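Local coordinates for N-acetylmuramoyl-L-alanine amidase (Peptoclostridium difficile, PDB 4RN7), which probably hydrolyses, through its zinc-bound amidase domain, the amide bond between N-acetylmuramoyl groups and L-alanine in bacterial cell-wall peptidoglycan, at residues N25-E28 against K29-N32; L31-Q34 against I35-L39; S156-Q159 against K160-E164. One frame throughout, in Å; residues are numbered along the deposited sequence.

Contact 1 (N25-E28 against K29-N32); sequences NRYE and KDLN. With ZN (zinc ion), chain B.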
loop_
_atom_site.group_PDB
_atom_site.type_symbol
_atom_site.label_atom_id
_atom_site.label_comp_id
_atom_site.label_asym_id
_atom_site.label_seq_id
_atom_site.Cartn_x
_atom_site.Cartn_y
_atom_site.Cartn_z
ATOM N N ASN A 25 16.201 9.142 -11.743
ATOM C CA ASN A 25 16.804 8.187 -10.813
ATOM C C ASN A 25 16.294 8.362 -9.387
ATOM O O ASN A 25 17.066 8.557 -8.447
ATOM C CB ASN A 25 18.334 8.240 -10.879
ATOM C CG ASN A 25 18.872 7.737 -12.211
ATOM O OD1 ASN A 25 18.396 6.734 -12.745
ATOM N ND2 ASN A 25 19.861 8.435 -12.755
ATOM N N ARG A 26 14.973 8.346 -9.256
ATOM C CA ARG A 26 14.333 8.216 -7.966
ATOM C C ARG A 26 13.971 6.753 -7.850
ATOM O O ARG A 26 13.722 6.101 -8.871
ATOM C CB ARG A 26 13.066 9.060 -7.907
ATOM C CG ARG A 26 13.320 10.553 -7.932
ATOM C CD ARG A 26 12.059 11.318 -7.567
ATOM N NE ARG A 26 12.327 12.736 -7.360
ATOM C CZ ARG A 26 12.231 13.657 -8.312
ATOM N NH1 ARG A 26 11.865 13.310 -9.536
ATOM N NH2 ARG A 26 12.496 14.927 -8.042
ATOM N N TYR A 27 13.952 6.243 -6.620
ATOM C CA TYR A 27 13.674 4.833 -6.375
ATOM C C TYR A 27 12.329 4.629 -5.726
ATOM O O TYR A 27 11.990 5.318 -4.764
ATOM C CB TYR A 27 14.715 4.245 -5.424
ATOM C CG TYR A 27 16.125 4.411 -5.901
ATOM C CD1 TYR A 27 16.467 4.144 -7.218
ATOM C CD2 TYR A 27 17.119 4.843 -5.034
ATOM C CE1 TYR A 27 17.765 4.300 -7.661
ATOM C CE2 TYR A 27 18.420 4.998 -5.466
ATOM C CZ TYR A 27 18.735 4.729 -6.780
ATOM O OH TYR A 27 20.032 4.881 -7.216
ATOM N N GLU A 28 11.589 3.639 -6.216
ATOM C CA GLU A 28 10.334 3.231 -5.598
ATOM C C GLU A 28 10.453 3.017 -4.087
ATOM O O GLU A 28 9.572 3.433 -3.338
ATOM C CB GLU A 28 9.808 1.953 -6.271
ATOM C CG GLU A 28 8.627 1.317 -5.546
ATOM C CD GLU A 28 8.204 -0.003 -6.162
ATOM O OE1 GLU A 28 8.767 -0.383 -7.218
ATOM O OE2 GLU A 28 7.311 -0.668 -5.592
ATOM N N LYS A 29 11.537 2.385 -3.635
ATOM C CA LYS A 29 11.690 2.107 -2.207
ATOM C C LYS A 29 11.528 3.367 -1.362
ATOM O O LYS A 29 10.941 3.316 -0.276
ATOM C CB LYS A 29 13.038 1.432 -1.891
ATOM C CG LYS A 29 14.275 2.281 -2.218
ATOM C CD LYS A 29 15.526 1.715 -1.511
ATOM C CE LYS A 29 16.735 2.624 -1.714
ATOM N NZ LYS A 29 17.978 2.117 -1.038
ATOM N N ASP A 30 12.033 4.495 -1.861
ATOM C CA ASP A 30 12.045 5.719 -1.070
ATOM C C ASP A 30 10.668 6.367 -1.071
ATOM O O ASP A 30 10.202 6.888 -0.053
ATOM C CB ASP A 30 13.071 6.705 -1.622
ATOM C CG ASP A 30 14.494 6.246 -1.415
ATOM O OD1 ASP A 30 14.792 5.643 -0.356
ATOM O OD2 ASP A 30 15.317 6.490 -2.318
ATOM N N LEU A 31 10.013 6.336 -2.225
ATOM C CA LEU A 31 8.689 6.916 -2.347
ATOM C C LEU A 31 7.657 6.084 -1.586
ATOM O O LEU A 31 6.739 6.625 -0.956
ATOM C CB LEU A 31 8.324 7.043 -3.825
ATOM C CG LEU A 31 9.312 7.945 -4.566
ATOM C CD1 LEU A 31 9.197 7.820 -6.092
ATOM C CD2 LEU A 31 9.092 9.387 -4.131
ATOM N N ASN A 32 7.816 4.765 -1.622
ATOM C CA ASN A 32 6.971 3.895 -0.812
ATOM C C ASN A 32 7.031 4.262 0.672
ATOM O O ASN A 32 5.996 4.298 1.350
ATOM C CB ASN A 32 7.411 2.435 -0.958
ATOM C CG ASN A 32 7.029 1.832 -2.300
ATOM O OD1 ASN A 32 6.259 2.414 -3.090
ATOM N ND2 ASN A 32 7.574 0.641 -2.569
HETATM ZN ZN ZN B . 7.088 -2.768 -5.861
HETATM O O HOH W 1 14.723 7.871 -4.463
#
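The side chains of Glu28 and Asn32 cross at a slant, one turn apart, where helix 28-44 begins beside the zinc ion. Glu28 OE2 binds the metal at 2.1 Å, and His12 and His82 complete the protein ligands. Asn32 ND2 reaches the same oxygen through a weak hydrogen bond of 3.3 Å, nearly straight at 168°. The amide stands almost perpendicular to the carboxylate, with the two planes 84° apart. Asn32 ND2 also lies 3.2 Å from Glu28 CG. Its stronger partner is the carbonyl of Gly11. Glu28 CG is anti to the backbone N (chi1 170°) and the chain runs on extended, which carries the carboxylate out to the metal. OE1 is held by the backbone NH of Thr19, and OE2 also accepts from that of Leu83.

Backbone bonds start the helix. Asn32 N donates to Glu28 O at 2.8 Å. Tyr27 is the N-cap residue. Its carbonyl O takes Asp30 N at 3.0 Å, and Leu31 N only weakly.

Water and packing join the side chains at the cap. One water accepts from Tyr27 N and donates to Asp30 OD2, with the water oxygen 2.6 Å from it. This OD2 also lies at the edge of the Tyr27 ring, near its plane, 3.7 Å from CD2. Lys29 runs alongside Tyr27, with CG 3.8 Å from Tyr27 CB. Its ammonium group goes on to a salt bridge with Asp58.

The result is a zinc ligand held from several sides. Glu28 spends one oxygen on the metal, while backbone NH groups and, weakly, the Asn32 amide would restrict the turning of its carboxylate. Asn32 thus acts as a second-shell residue. The negative charge of Asp30 near the helix start would suit the helix dipole.

Contact 2 (L31-Q34 against I35-L39); sequences LNLQ and IAKKL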
loop_
_atom_site.group_PDB
_atom_site.type_symbol
_atom_site.label_atom_id
_atom_site.label_comp_id
_atom_site.label_asym_id
_atom_site.label_seq_id
_atom_site.Cartn_x
_atom_site.Cartn_y
_atom_site.Cartn_z
ATOM N N LEU A 31 10.013 6.336 -2.225
ATOM C CA LEU A 31 8.689 6.916 -2.347
ATOM C C LEU A 31 7.657 6.084 -1.586
ATOM O O LEU A 31 6.739 6.625 -0.956
ATOM C CB LEU A 31 8.324 7.043 -3.825
ATOM C CG LEU A 31 9.312 7.945 -4.566
ATOM C CD1 LEU A 31 9.197 7.820 -6.092
ATOM C CD2 LEU A 31 9.092 9.387 -4.131
ATOM N N ASN A 32 7.816 4.765 -1.622
ATOM C CA ASN A 32 6.971 3.895 -0.812
ATOM C C ASN A 32 7.031 4.262 0.672
ATOM O O ASN A 32 5.996 4.298 1.350
ATOM C CB ASN A 32 7.411 2.435 -0.958
ATOM C CG ASN A 32 7.029 1.832 -2.300
ATOM O OD1 ASN A 32 6.259 2.414 -3.090
ATOM N ND2 ASN A 32 7.574 0.641 -2.569
ATOM N N LEU A 33 8.242 4.496 1.177
ATOM C CA LEU A 33 8.433 4.834 2.590
ATOM C C LEU A 33 7.765 6.182 2.894
ATOM O O LEU A 33 7.147 6.332 3.948
ATOM C CB LEU A 33 9.915 4.870 2.935
ATOM C CG LEU A 33 10.260 5.053 4.406
ATOM C CD1 LEU A 33 9.661 3.894 5.199
ATOM C CD2 LEU A 33 11.774 5.096 4.586
ATOM N N GLN A 34 7.848 7.138 1.962
ATOM C CA GLN A 34 7.257 8.453 2.183
ATOM C C GLN A 34 5.750 8.341 2.304
ATOM O O GLN A 34 5.145 8.901 3.219
ATOM C CB GLN A 34 7.608 9.421 1.043
ATOM C CG GLN A 34 9.072 9.838 1.019
ATOM C CD GLN A 34 9.402 10.707 -0.182
ATOM O OE1 GLN A 34 8.514 11.131 -0.918
ATOM N NE2 GLN A 34 10.685 10.964 -0.389
ATOM N N ILE A 35 5.147 7.612 1.374
ATOM C CA ILE A 35 3.703 7.425 1.380
ATOM C C ILE A 35 3.266 6.646 2.624
ATOM O O ILE A 35 2.280 7.011 3.268
ATOM C CB ILE A 35 3.251 6.707 0.101
ATOM C CG1 ILE A 35 3.437 7.631 -1.114
ATOM C CG2 ILE A 35 1.803 6.248 0.201
ATOM C CD1 ILE A 35 3.286 6.923 -2.451
ATOM N N ALA A 36 4.009 5.594 2.975
ATOM C CA ALA A 36 3.675 4.761 4.126
ATOM C C ALA A 36 3.755 5.550 5.427
ATOM O O ALA A 36 2.951 5.345 6.341
ATOM C CB ALA A 36 4.610 3.552 4.198
ATOM N N LYS A 37 4.744 6.435 5.525
ATOM C CA LYS A 37 4.902 7.237 6.732
ATOM C C LYS A 37 3.702 8.147 6.938
ATOM O O LYS A 37 3.237 8.317 8.067
ATOM C CB LYS A 37 6.197 8.046 6.693
ATOM C CG LYS A 37 7.424 7.223 7.077
ATOM C CD LYS A 37 8.689 8.060 7.027
ATOM C CE LYS A 37 9.887 7.245 7.506
ATOM N NZ LYS A 37 11.175 7.965 7.289
ATOM N N LYS A 38 3.203 8.738 5.854
ATOM C CA LYS A 38 2.021 9.580 5.946
ATOM C C LYS A 38 0.811 8.752 6.349
ATOM O O LYS A 38 0.018 9.177 7.197
ATOM C CB LYS A 38 1.763 10.300 4.619
ATOM C CG LYS A 38 2.747 11.428 4.349
ATOM C CD LYS A 38 2.283 12.280 3.162
ATOM C CE LYS A 38 3.269 13.406 2.873
ATOM N NZ LYS A 38 4.639 12.879 2.645
ATOM N N LEU A 39 0.673 7.570 5.747
ATOM C CA LEU A 39 -0.425 6.667 6.080
ATOM C C LEU A 39 -0.341 6.262 7.555
ATOM O O LEU A 39 -1.338 6.346 8.280
ATOM C CB LEU A 39 -0.401 5.438 5.170
ATOM C CG LEU A 39 -1.375 4.291 5.444
ATOM C CD1 LEU A 39 -2.798 4.819 5.497
ATOM C CD2 LEU A 39 -1.236 3.214 4.363
HETATM O O HOH W 2 6.279 11.094 4.319
#
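The segments 31-34 and 35-39 are consecutive turns of helix 28-44, joined by four i to i+4 hydrogen bonds. Ile35 N donates to Leu31 O at 3.0 Å, Ala36 N to Asn32 O at 2.9 Å, and Lys37 N to Leu33 O at 2.9 Å. The bond from Lys38 N to Gln34 O is longer, at 3.3 Å.

The contact between two side chains is that of Leu33 and Lys37. Their chains cross at a slant, with Lys37 CE 3.8 Å from Leu33 CG. Lys37 CG is anti to its carbonyl carbon (chi1 -80°), and the chain then extends back across the leucine branches. Lys37 NZ ends 4.0 Å from Leu33 CD2. Ala36 instead packs on a carbonyl, with its CB 3.3 Å from Asn32 O.

A water links Gln34 and Lys38. It donates to Gln34 O at 2.7 Å and accepts from Lys38 NZ. A bend at the last torsion of Lys38 (chi4 56°) turns the ammonium group back toward the water. This group also meets Glu164 in a salt bridge and Gln167 OE1, while Gln34 OE1 accepts from Gln167 NE2.

Ile35 packs on strand 77-84, Ala36 on strand 4-10 and Leu39 on both. Helix 28-44 is the crossover of the beta-alpha-beta unit between strands 4-10 and 49-53. One face is thus apolar and lies on the sheet, while the polar ends of Gln34 and Lys38 fasten another to helix 164-185.

Contact 3 (S156-Q159 against K160-E164); sequences SEEQ and KIINE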
loop_
_atom_site.group_PDB
_atom_site.type_symbol
_atom_site.label_atom_id
_atom_site.label_comp_id
_atom_site.label_asym_id
_atom_site.label_seq_id
_atom_site.Cartn_x
_atom_site.Cartn_y
_atom_site.Cartn_z
ATOM N N SER A 156 4.449 11.601 -16.182
ATOM C CA SER A 156 3.349 12.303 -15.508
ATOM C C SER A 156 3.022 11.747 -14.109
ATOM O O SER A 156 2.783 12.517 -13.167
ATOM C CB SER A 156 2.088 12.329 -16.388
ATOM O OG SER A 156 1.493 11.040 -16.462
ATOM N N GLU A 157 3.027 10.419 -13.957
ATOM C CA GLU A 157 2.650 9.797 -12.696
ATOM C C GLU A 157 3.726 10.088 -11.660
ATOM O O GLU A 157 3.435 10.334 -10.489
ATOM C CB GLU A 157 2.563 8.281 -12.855
ATOM C CG GLU A 157 1.468 7.782 -13.750
ATOM C CD GLU A 157 0.157 7.702 -13.025
ATOM O OE1 GLU A 157 -0.084 6.679 -12.342
ATOM O OE2 GLU A 157 -0.623 8.669 -13.137
ATOM N N GLU A 158 4.978 10.033 -12.101
ATOM C CA GLU A 158 6.099 10.326 -11.218
ATOM C C GLU A 158 5.973 11.743 -10.632
ATOM O O GLU A 158 6.225 11.942 -9.445
ATOM C CB GLU A 158 7.418 10.158 -11.968
ATOM C CG GLU A 158 8.631 10.663 -11.192
ATOM C CD GLU A 158 9.925 10.507 -11.957
ATOM O OE1 GLU A 158 9.872 10.397 -13.201
ATOM O OE2 GLU A 158 10.991 10.504 -11.311
ATOM N N GLN A 159 5.538 12.711 -11.437
ATOM C CA GLN A 159 5.395 14.082 -10.936
ATOM C C GLN A 159 4.333 14.194 -9.846
ATOM O O GLN A 159 4.416 15.069 -8.979
ATOM C CB GLN A 159 5.088 15.063 -12.067
ATOM C CG GLN A 159 6.272 15.322 -12.991
ATOM C CD GLN A 159 7.503 15.825 -12.248
ATOM O OE1 GLN A 159 7.435 16.780 -11.473
ATOM N NE2 GLN A 159 8.638 15.193 -12.500
ATOM N N LYS A 160 3.331 13.318 -9.900
ATOM C CA LYS A 160 2.346 13.227 -8.817
ATOM C C LYS A 160 2.900 12.487 -7.613
ATOM O O LYS A 160 2.785 12.964 -6.492
ATOM C CB LYS A 160 1.079 12.515 -9.303
ATOM C CG LYS A 160 0.310 13.301 -10.363
ATOM C CD LYS A 160 -0.884 12.504 -10.848
ATOM C CE LYS A 160 -1.713 13.298 -11.847
ATOM N NZ LYS A 160 -0.984 13.658 -13.109
ATOM N N ILE A 161 3.464 11.307 -7.851
ATOM C CA ILE A 161 3.973 10.448 -6.777
ATOM C C ILE A 161 4.974 11.171 -5.877
ATOM O O ILE A 161 4.996 10.949 -4.658
ATOM C CB ILE A 161 4.609 9.170 -7.360
ATOM C CG1 ILE A 161 3.537 8.313 -8.043
ATOM C CG2 ILE A 161 5.265 8.327 -6.259
ATOM C CD1 ILE A 161 4.097 7.255 -9.005
ATOM N N ILE A 162 5.794 12.045 -6.455
ATOM C CA ILE A 162 6.806 12.760 -5.656
ATOM C C ILE A 162 6.254 13.956 -4.885
ATOM O O ILE A 162 6.929 14.510 -4.011
ATOM C CB ILE A 162 7.989 13.248 -6.521
ATOM C CG1 ILE A 162 7.549 14.344 -7.502
ATOM C CG2 ILE A 162 8.631 12.076 -7.236
ATOM C CD1 ILE A 162 8.665 14.842 -8.435
ATOM N N ASN A 163 5.030 14.354 -5.215
ATOM C CA ASN A 163 4.441 15.574 -4.668
ATOM C C ASN A 163 3.802 15.319 -3.310
ATOM O O ASN A 163 3.020 14.384 -3.148
ATOM C CB ASN A 163 3.391 16.110 -5.641
ATOM C CG ASN A 163 2.837 17.447 -5.222
ATOM O OD1 ASN A 163 1.996 17.529 -4.333
ATOM N ND2 ASN A 163 3.292 18.504 -5.877
ATOM N N GLU A 164 4.140 16.158 -2.336
ATOM C CA GLU A 164 3.744 15.929 -0.957
ATOM C C GLU A 164 2.239 16.059 -0.755
ATOM O O GLU A 164 1.647 15.334 0.044
ATOM C CB GLU A 164 4.492 16.902 -0.046
ATOM C CG GLU A 164 6.002 16.681 -0.016
ATOM C CD GLU A 164 6.441 15.733 1.090
ATOM O OE1 GLU A 164 5.727 15.638 2.112
ATOM O OE2 GLU A 164 7.503 15.091 0.938
HETATM O O HOH W 3 -0.415 11.056 -14.262
HETATM O O HOH W 4 5.475 17.504 -7.899
#
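The side chain of Lys160 lies over the preceding turn and is linked to it through water. Its backbone N bonds weakly to Ser156 O and Glu157 O. Lys160 CG is 3.8 Å from Ser156 O. A bend at the end of the chain (chi4 63°) brings NZ to a water that accepts from it at 2.9 Å. The same water donates to Glu157 OE2 at 2.6 Å and is hydrogen-bonded to Ser156 OG. It bridges Lys160 NZ and Glu157 OE2, opposite charges 5.0 Å apart. Glu157 OE1 is held by the backbone NH groups of Gly94 and Phe151.

Gln159 and Ile162 run side by side. The amide OE1 of Gln159 is 3.8 Å from Ile162 CD1. Ile162 CG2 approaches Glu158 O at 3.3 Å, while Ile162 N donates to that carbonyl at 3.0 Å. A second water receives Asn163 ND2 and donates to Gln159 O.

Ile161 N bonds to Glu157 O, and the Ile161 side chain packs against Leu31 of helix 28-44.

Asn163 is the N-cap of the next helix, with OD1 accepting from Tyr166 N. The arrangement is that of a helix-to-helix junction: a short helix, 155-161, passes through a tight turn into an Asn-capped helix, 164-185.

In the fold
Contact 2 begins on the residues where contact 1 ends. The two share Leu31 and Asn32 on helix 28-44, with centres about 10 Å apart. Contact 3 comes much later, on helix 155-161 and the turn into helix 164-185. Its centre is about 11 Å from that of contact 1 and 13 Å from that of contact 2. Three links join it to the others: Leu31 against Ile161 and Ile162, a long, weak ion pair of Arg26 with Glu158, and the Lys38-Glu164 salt bridge. All lie in the amidase domain, which has a mixed six-stranded sheet. These links join the zinc-binding start of helix 28-44 to a late part of the same domain.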